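Protein Bug27 (Bordetella pertussis, PDB 2QPQ) probably binds a small solute in the periplasm between two Venus-flytrap lobes, as a receptor of the Bug family of solute-binding proteins. Local coordinates at residues Met70-Phe75 and Leu226-Gly231; Phe93-Asn98 and Val277-Val282; Phe106-Gly111 and Gln197-Thr202. All coordinates share one frame; numbering follows the deposited sequence.

All three contacts rest on one mixed sheet, and strand 93-109 runs through two of them, with its start in contact 2 and its end in contact 3. Contact 1, about 4 Å from the centre of the chain, joins strand 67-72 to strand 227-235, the antiparallel neighbour of strand 93-109. Its centre is about 10 Å from that of contact 2, and the two touch, His230 N meeting Asn98 OD1 at 3.1 Å. Contact 3 has its centre about 22 Å and 31 Å from those of contacts 1 and 2, across the chain's centre from the latter. Along the chain, contacts 1 and 2 interlock, and contact 3 is nested inside both loops. The long strands thus tie distant parts of the bilobed fold together.

Contact 1 of 3, residues Met70-Phe75 and Leu226-Gly231; sequences MVNSSF and LNQWHG
Antiparallel strand pairing joins Met70-Phe75 to Leu226-Gly231 near the centre of the chain, with a serine-tryptophan contact where strand 67-72 gives way to helix 74-81. The N-to-C directions of the two short strand segments lie 174° apart. Val71 and Gly231 form a hydrogen-bonded pair: Val71 N reaches Gly231 O at 2.7 Å, almost straight, and Gly231 N returns to Val71 O at 2.9 Å. Asn72 and His230 make the adjoining non-hydrogen-bonded pair.

Beyond it, Ser73 lies over one face of the Trp229 indole. Its CA stands 3.6 Å from the centroid of the six-membered ring, 5° off the normal, a CH-pi contact. With chi1 at -69°, Ser73 OG is turned beside its own backbone N and accepts a bond from Trp229 N at 3.1 Å. The same hydroxyl donates to a water, 2.6 Å from OG, which in turn donates to Asn227 O. At the ring's edge, Val71 CG2 meets Trp229 CZ3 at 3.7 Å, while NE1 is bound by Asp285. Gln142 holds Gln228 OE1, and Gln228 NE2 bonds a citrate, probably from the crystallisation liquor, consistent with a ligand pocket here. The two bonds on Ser73 OG suggest a serine held firmly over the indole.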
# COMPACT_ATOMS: atom_id res chain seq x y z
N MET A 70 -2.60 -5.43 -11.00
CA MET A 70 -2.03 -5.57 -9.65
C MET A 70 -2.04 -4.21 -8.96
O MET A 70 -1.43 -3.28 -9.46
CB MET A 70 -0.59 -6.12 -9.68
CG MET A 70 -0.12 -6.35 -8.22
SD MET A 70 -0.58 -8.04 -7.67
CE MET A 70 -0.34 -7.89 -5.92
N VAL A 71 -2.75 -4.11 -7.85
CA VAL A 71 -2.99 -2.84 -7.15
C VAL A 71 -2.50 -2.88 -5.70
O VAL A 71 -2.39 -3.95 -5.07
CB VAL A 71 -4.54 -2.42 -7.17
CG1 VAL A 71 -5.00 -2.15 -8.61
CG2 VAL A 71 -5.50 -3.52 -6.50
N ASN A 72 -2.29 -1.70 -5.16
CA ASN A 72 -2.27 -1.55 -3.73
C ASN A 72 -3.27 -0.46 -3.34
O ASN A 72 -3.98 0.08 -4.19
CB ASN A 72 -0.86 -1.28 -3.21
CG ASN A 72 -0.25 -0.02 -3.80
OD1 ASN A 72 0.73 -0.08 -4.54
ND2 ASN A 72 -0.80 1.10 -3.46
N SER A 73 -3.34 -0.15 -2.05
CA SER A 73 -4.25 0.89 -1.52
C SER A 73 -4.25 2.22 -2.28
O SER A 73 -5.28 2.88 -2.34
CB SER A 73 -3.97 1.12 -0.04
OG SER A 73 -4.38 -0.02 0.67
N SER A 74 -3.11 2.58 -2.88
CA SER A 74 -3.02 3.74 -3.78
C SER A 74 -4.19 3.80 -4.75
O SER A 74 -4.71 4.86 -5.02
CB SER A 74 -1.71 3.70 -4.58
OG SER A 74 -0.54 3.85 -3.76
N PHE A 75 -4.59 2.64 -5.28
CA PHE A 75 -5.76 2.58 -6.18
C PHE A 75 -6.98 3.24 -5.52
O PHE A 75 -7.79 3.93 -6.20
CB PHE A 75 -6.05 1.11 -6.57
CG PHE A 75 -7.26 0.95 -7.46
CD1 PHE A 75 -7.12 0.93 -8.86
CD2 PHE A 75 -8.56 0.85 -6.91
CE1 PHE A 75 -8.26 0.76 -9.72
CE2 PHE A 75 -9.71 0.73 -7.77
CZ PHE A 75 -9.52 0.64 -9.18
N LEU A 226 -4.30 2.43 9.10
CA LEU A 226 -4.13 2.58 7.66
C LEU A 226 -3.20 1.50 7.14
O LEU A 226 -1.99 1.74 6.91
CB LEU A 226 -3.67 4.00 7.29
CG LEU A 226 -3.44 4.41 5.80
CD1 LEU A 226 -4.28 3.68 4.79
CD2 LEU A 226 -3.57 5.92 5.60
N ASN A 227 -3.76 0.31 6.95
CA ASN A 227 -3.03 -0.84 6.46
C ASN A 227 -3.14 -0.94 4.92
O ASN A 227 -4.24 -0.95 4.39
CB ASN A 227 -3.57 -2.10 7.15
CG ASN A 227 -2.52 -3.16 7.38
OD1 ASN A 227 -1.42 -3.11 6.83
ND2 ASN A 227 -2.88 -4.18 8.14
N GLN A 228 -2.01 -1.03 4.23
CA GLN A 228 -2.02 -1.11 2.78
C GLN A 228 -2.23 -2.54 2.30
O GLN A 228 -1.48 -3.43 2.66
CB GLN A 228 -0.72 -0.57 2.23
CG GLN A 228 -0.51 -0.65 0.71
CD GLN A 228 0.71 0.14 0.31
OE1 GLN A 228 0.84 1.29 0.70
NE2 GLN A 228 1.64 -0.47 -0.39
N TRP A 229 -3.23 -2.74 1.48
CA TRP A 229 -3.52 -4.03 0.83
C TRP A 229 -2.91 -4.05 -0.54
O TRP A 229 -2.52 -2.99 -1.10
CB TRP A 229 -5.04 -4.30 0.76
CG TRP A 229 -5.97 -3.12 0.43
CD1 TRP A 229 -6.77 -2.45 1.32
CD2 TRP A 229 -6.25 -2.55 -0.87
NE1 TRP A 229 -7.50 -1.49 0.66
CE2 TRP A 229 -7.20 -1.53 -0.67
CE3 TRP A 229 -5.76 -2.78 -2.17
CZ2 TRP A 229 -7.72 -0.72 -1.74
CZ3 TRP A 229 -6.28 -1.96 -3.24
CH2 TRP A 229 -7.24 -0.93 -2.99
N HIS A 230 -2.83 -5.26 -1.09
CA HIS A 230 -2.15 -5.54 -2.35
C HIS A 230 -2.96 -6.67 -2.96
O HIS A 230 -3.12 -7.73 -2.34
CB HIS A 230 -0.73 -6.04 -2.14
CG HIS A 230 0.15 -5.11 -1.36
ND1 HIS A 230 0.11 -5.05 0.01
CD2 HIS A 230 1.08 -4.21 -1.76
CE1 HIS A 230 0.96 -4.12 0.43
NE2 HIS A 230 1.57 -3.61 -0.63
N GLY A 231 -3.48 -6.45 -4.16
CA GLY A 231 -4.28 -7.49 -4.75
C GLY A 231 -4.44 -7.29 -6.21
O GLY A 231 -3.75 -6.44 -6.82
O HOH W 1 -5.77 0.74 2.67

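Contact 2 of 3, residues Phe93-Asn98 and Val277-Val282; sequences FAAVIN and VFQKMV
Phe278 and Gln279, on successive positions of helix 275-296, pack against strand 93-98 in a helix-on-sheet contact of this alpha/beta fold, and the strand carries a classic beta bulge where Val96 and Ile97 both face Leu232. The axes of the short strand and helix segments approach to 7.0 Å at an angle of 122°.

Phe278 can be followed outward. Its CB lies 3.8 Å from Ala95 CB. With CG anti to the backbone N (chi1 -175°), the ring then extends toward the far end of the strand segment. CG and CD1 come under Asn98 CB, which sits over one face, 3.8 Å from the centroid and close to the ring normal, in a CH-pi contact; Val282 CG2 lies over the opposite face, toward the rim, so the ring is clasped from both sides. On the other flank of the ring, CD2 meets Ala95 CB at 3.6 Å and the Ile97 carbonyl, and CE2 approaches Ile97 O at 3.3 Å. The ring also meets the Trp229 indole edge-to-face.

Asn98 is held at its polar end as well: besides the bond of OD1 to His230, ND2 donates to Asp273, which fixes the amide while its CB rests on the ring. The Met281 side chain crosses that of Asn98 at about a right angle, its CE 4.1 Å from Asn98 ND2.

Gln279 supplies the polar link between helix and strand. Its chain bends at chi2, which brings the amide back to the strand; NE2 is bound by Glu283, one helical turn on, and this second bond restrains the amide's rotation. The carbonyl end faces the strand: Ala95 N donates to Gln279 OE1 at 2.8 Å, approaching nearly in line with the CD-OE1 bond although the angle at hydrogen is only 135°.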
# COMPACT_ATOMS: atom_id res chain seq x y z
N PHE A 93 -13.91 -1.93 -12.54
CA PHE A 93 -13.04 -2.96 -11.99
C PHE A 93 -13.82 -3.84 -11.04
O PHE A 93 -14.76 -3.37 -10.37
CB PHE A 93 -11.85 -2.32 -11.24
CG PHE A 93 -11.04 -1.38 -12.10
CD1 PHE A 93 -10.02 -1.86 -12.92
CD2 PHE A 93 -11.34 -0.02 -12.13
CE1 PHE A 93 -9.30 -0.97 -13.75
CE2 PHE A 93 -10.61 0.85 -12.95
CZ PHE A 93 -9.61 0.35 -13.74
N ALA A 94 -13.41 -5.11 -10.96
CA ALA A 94 -13.99 -6.09 -10.05
C ALA A 94 -12.82 -6.80 -9.37
O ALA A 94 -11.83 -7.20 -10.01
CB ALA A 94 -14.82 -7.10 -10.81
N ALA A 95 -12.95 -6.97 -8.07
CA ALA A 95 -11.87 -7.53 -7.27
C ALA A 95 -11.78 -9.04 -7.41
O ALA A 95 -12.80 -9.72 -7.57
CB ALA A 95 -12.10 -7.17 -5.80
N VAL A 96 -10.56 -9.55 -7.37
CA VAL A 96 -10.32 -11.00 -7.40
C VAL A 96 -9.80 -11.49 -6.07
O VAL A 96 -10.40 -12.39 -5.42
CB VAL A 96 -9.31 -11.37 -8.50
CG1 VAL A 96 -8.98 -12.87 -8.44
CG2 VAL A 96 -9.93 -10.97 -9.87
N ILE A 97 -8.70 -10.89 -5.62
CA ILE A 97 -8.07 -11.36 -4.39
C ILE A 97 -7.17 -10.30 -3.80
O ILE A 97 -6.46 -9.63 -4.53
CB ILE A 97 -7.25 -12.70 -4.61
CG1 ILE A 97 -6.68 -13.25 -3.29
CG2 ILE A 97 -6.11 -12.52 -5.68
CD1 ILE A 97 -6.11 -14.72 -3.44
N ASN A 98 -7.24 -10.16 -2.47
CA ASN A 98 -6.23 -9.43 -1.71
C ASN A 98 -5.28 -10.42 -1.08
O ASN A 98 -5.72 -11.27 -0.29
CB ASN A 98 -6.89 -8.61 -0.61
CG ASN A 98 -5.89 -7.94 0.29
OD1 ASN A 98 -4.86 -7.45 -0.19
ND2 ASN A 98 -6.17 -7.91 1.60
N VAL A 277 -15.30 -9.82 -0.61
CA VAL A 277 -14.72 -9.10 0.51
C VAL A 277 -13.77 -8.00 -0.01
O VAL A 277 -13.80 -6.82 0.47
CB VAL A 277 -13.92 -10.03 1.46
CG1 VAL A 277 -13.14 -9.17 2.49
CG2 VAL A 277 -14.88 -11.02 2.17
N PHE A 278 -12.94 -8.37 -0.99
CA PHE A 278 -11.93 -7.44 -1.46
C PHE A 278 -12.64 -6.26 -2.18
O PHE A 278 -12.26 -5.10 -2.01
CB PHE A 278 -10.86 -8.15 -2.35
CG PHE A 278 -9.70 -7.26 -2.79
CD1 PHE A 278 -9.28 -6.18 -1.99
CD2 PHE A 278 -9.00 -7.53 -3.96
CE1 PHE A 278 -8.21 -5.38 -2.37
CE2 PHE A 278 -7.92 -6.73 -4.35
CZ PHE A 278 -7.54 -5.64 -3.55
N GLN A 279 -13.65 -6.57 -2.98
CA GLN A 279 -14.44 -5.52 -3.64
C GLN A 279 -15.02 -4.54 -2.64
O GLN A 279 -14.97 -3.31 -2.85
CB GLN A 279 -15.58 -6.09 -4.51
CG GLN A 279 -16.35 -5.00 -5.32
CD GLN A 279 -15.45 -4.33 -6.34
OE1 GLN A 279 -14.58 -4.98 -6.89
NE2 GLN A 279 -15.62 -3.03 -6.55
N LYS A 280 -15.57 -5.07 -1.55
CA LYS A 280 -16.08 -4.19 -0.50
C LYS A 280 -14.97 -3.31 0.10
O LYS A 280 -15.19 -2.12 0.34
CB LYS A 280 -16.79 -5.02 0.57
CG LYS A 280 -17.61 -4.21 1.62
CD LYS A 280 -18.86 -3.55 1.04
CE LYS A 280 -19.66 -2.83 2.16
NZ LYS A 280 -20.46 -1.70 1.59
N MET A 281 -13.79 -3.90 0.35
CA MET A 281 -12.66 -3.15 0.92
C MET A 281 -12.25 -2.03 -0.02
O MET A 281 -12.01 -0.92 0.42
CB MET A 281 -11.45 -4.07 1.11
CG MET A 281 -11.69 -5.39 1.84
SD MET A 281 -10.18 -6.37 2.03
CE MET A 281 -9.01 -4.99 2.36
N VAL A 282 -12.17 -2.33 -1.33
CA VAL A 282 -11.79 -1.32 -2.34
C VAL A 282 -12.77 -0.14 -2.26
O VAL A 282 -12.37 1.01 -2.18
CB VAL A 282 -11.73 -1.89 -3.80
CG1 VAL A 282 -11.57 -0.76 -4.88
CG2 VAL A 282 -10.64 -2.93 -3.95

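Contact 3 of 3, residues Phe106-Gly111 and Gln197-Thr202; sequences FVVPAG and QALAVT
Leu199 N donates to Phe106 O at 2.7 Å, the shortest polar bond between these two antiparallel strands, with 162° at the hydrogen. Phe106 O also receives a CA-H contact from Ala198. The ladder continues on either side: Phe106 N bonds Ala200 O at 3.0 Å, and Val108 and Gln197 exchange two bonds, Val108 N to Gln197 O and the straighter Gln197 N to Val108 O. The axes of the short strand segments make an angle of 155°. Backbone angles of helical type at Leu199 interrupt the extended chain. Ala200 N, buried here, finds no polar partner in the model.

Phe106, Val108, Gln197 and Ala200 project to one face of the sheet. Val108 divides its two methyls: CG2 lies 3.7 Å from Gln197 CB and also touches the amide end of that extended side chain, whereas CG1 meets Leu199 CD1 at 3.8 Å. The Phe106 ring, carried beside the backbone N by chi1 of -73°, reaches along the partner strand, where Thr202 CG2 stands at its edge, 3.8 Å from Phe106 CE1. Thr202 presents that methyl to the ring while its hydroxyl bonds Leu226 O and Ser104 N. Val107 and Ala198 form the non-hydrogen-bonded pair on the opposite face.

Helix 117-123 packs on Phe106, Leu199 and Ala200, and helix 141-153 reaches Phe106 and Thr202. Helix 184-192 lies against Val107 and Ala198, and strand 180-183 bonds Val107 from the other side, placing strand 93-109 between two antiparallel neighbours with helices on both faces.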
# COMPACT_ATOMS: atom_id res chain seq x y z
N PHE A 106 6.21 4.84 11.20
CA PHE A 106 6.86 6.11 11.46
C PHE A 106 8.27 5.82 11.96
O PHE A 106 8.42 5.26 13.04
CB PHE A 106 6.07 6.91 12.50
CG PHE A 106 4.78 7.48 11.99
CD1 PHE A 106 3.74 6.64 11.63
CD2 PHE A 106 4.61 8.85 11.85
CE1 PHE A 106 2.53 7.14 11.16
CE2 PHE A 106 3.41 9.38 11.40
CZ PHE A 106 2.36 8.53 11.05
N VAL A 107 9.28 6.17 11.16
CA VAL A 107 10.69 5.91 11.51
C VAL A 107 11.49 7.21 11.64
O VAL A 107 11.25 8.24 10.95
CB VAL A 107 11.38 4.89 10.52
CG1 VAL A 107 10.68 3.55 10.58
CG2 VAL A 107 11.35 5.38 9.03
N VAL A 108 12.45 7.15 12.55
CA VAL A 108 13.35 8.26 12.84
C VAL A 108 14.79 7.72 12.83
O VAL A 108 15.00 6.51 12.99
CB VAL A 108 13.00 9.01 14.21
CG1 VAL A 108 11.63 9.65 14.16
CG2 VAL A 108 13.17 8.08 15.49
N PRO A 109 15.78 8.59 12.58
CA PRO A 109 17.18 8.19 12.60
C PRO A 109 17.56 7.63 13.97
O PRO A 109 16.98 8.04 15.00
CB PRO A 109 17.93 9.51 12.41
CG PRO A 109 16.98 10.45 11.87
CD PRO A 109 15.63 10.03 12.28
N ALA A 110 18.51 6.71 13.97
CA ALA A 110 19.24 6.32 15.19
C ALA A 110 19.66 7.58 15.92
O ALA A 110 20.17 8.54 15.32
CB ALA A 110 20.47 5.48 14.84
N GLY A 111 19.36 7.60 17.23
CA GLY A 111 19.70 8.73 18.08
C GLY A 111 18.82 9.96 17.97
O GLY A 111 19.17 11.03 18.49
N GLN A 197 14.87 3.93 14.22
CA GLN A 197 13.97 3.63 15.30
C GLN A 197 12.53 3.82 14.81
O GLN A 197 12.25 4.78 14.11
CB GLN A 197 14.29 4.63 16.36
CG GLN A 197 13.55 4.57 17.64
CD GLN A 197 14.18 5.57 18.58
OE1 GLN A 197 15.37 5.43 18.92
NE2 GLN A 197 13.42 6.62 18.96
N ALA A 198 11.65 2.90 15.17
CA ALA A 198 10.25 2.97 14.81
C ALA A 198 9.37 3.51 15.94
O ALA A 198 9.37 2.98 17.05
CB ALA A 198 9.75 1.59 14.34
N LEU A 199 8.63 4.58 15.65
CA LEU A 199 7.75 5.19 16.63
C LEU A 199 6.36 4.53 16.73
O LEU A 199 5.75 4.45 17.82
CB LEU A 199 7.64 6.68 16.33
CG LEU A 199 8.93 7.50 16.46
CD1 LEU A 199 8.61 9.00 16.32
CD2 LEU A 199 9.65 7.20 17.79
N ALA A 200 5.84 4.07 15.60
CA ALA A 200 4.52 3.45 15.52
C ALA A 200 4.39 2.71 14.22
O ALA A 200 5.13 3.01 13.25
CB ALA A 200 3.42 4.51 15.60
N VAL A 201 3.48 1.74 14.22
CA VAL A 201 2.93 1.13 13.01
C VAL A 201 1.49 1.58 12.81
O VAL A 201 0.80 1.85 13.80
CB VAL A 201 3.05 -0.41 13.01
CG1 VAL A 201 4.51 -0.82 13.14
CG2 VAL A 201 2.21 -1.06 14.11
N THR A 202 1.05 1.66 11.56
CA THR A 202 -0.27 2.22 11.23
C THR A 202 -1.39 1.18 11.19
O THR A 202 -2.54 1.54 10.98
CB THR A 202 -0.29 2.92 9.85
OG1 THR A 202 -0.01 1.95 8.83
CG2 THR A 202 0.74 4.03 9.81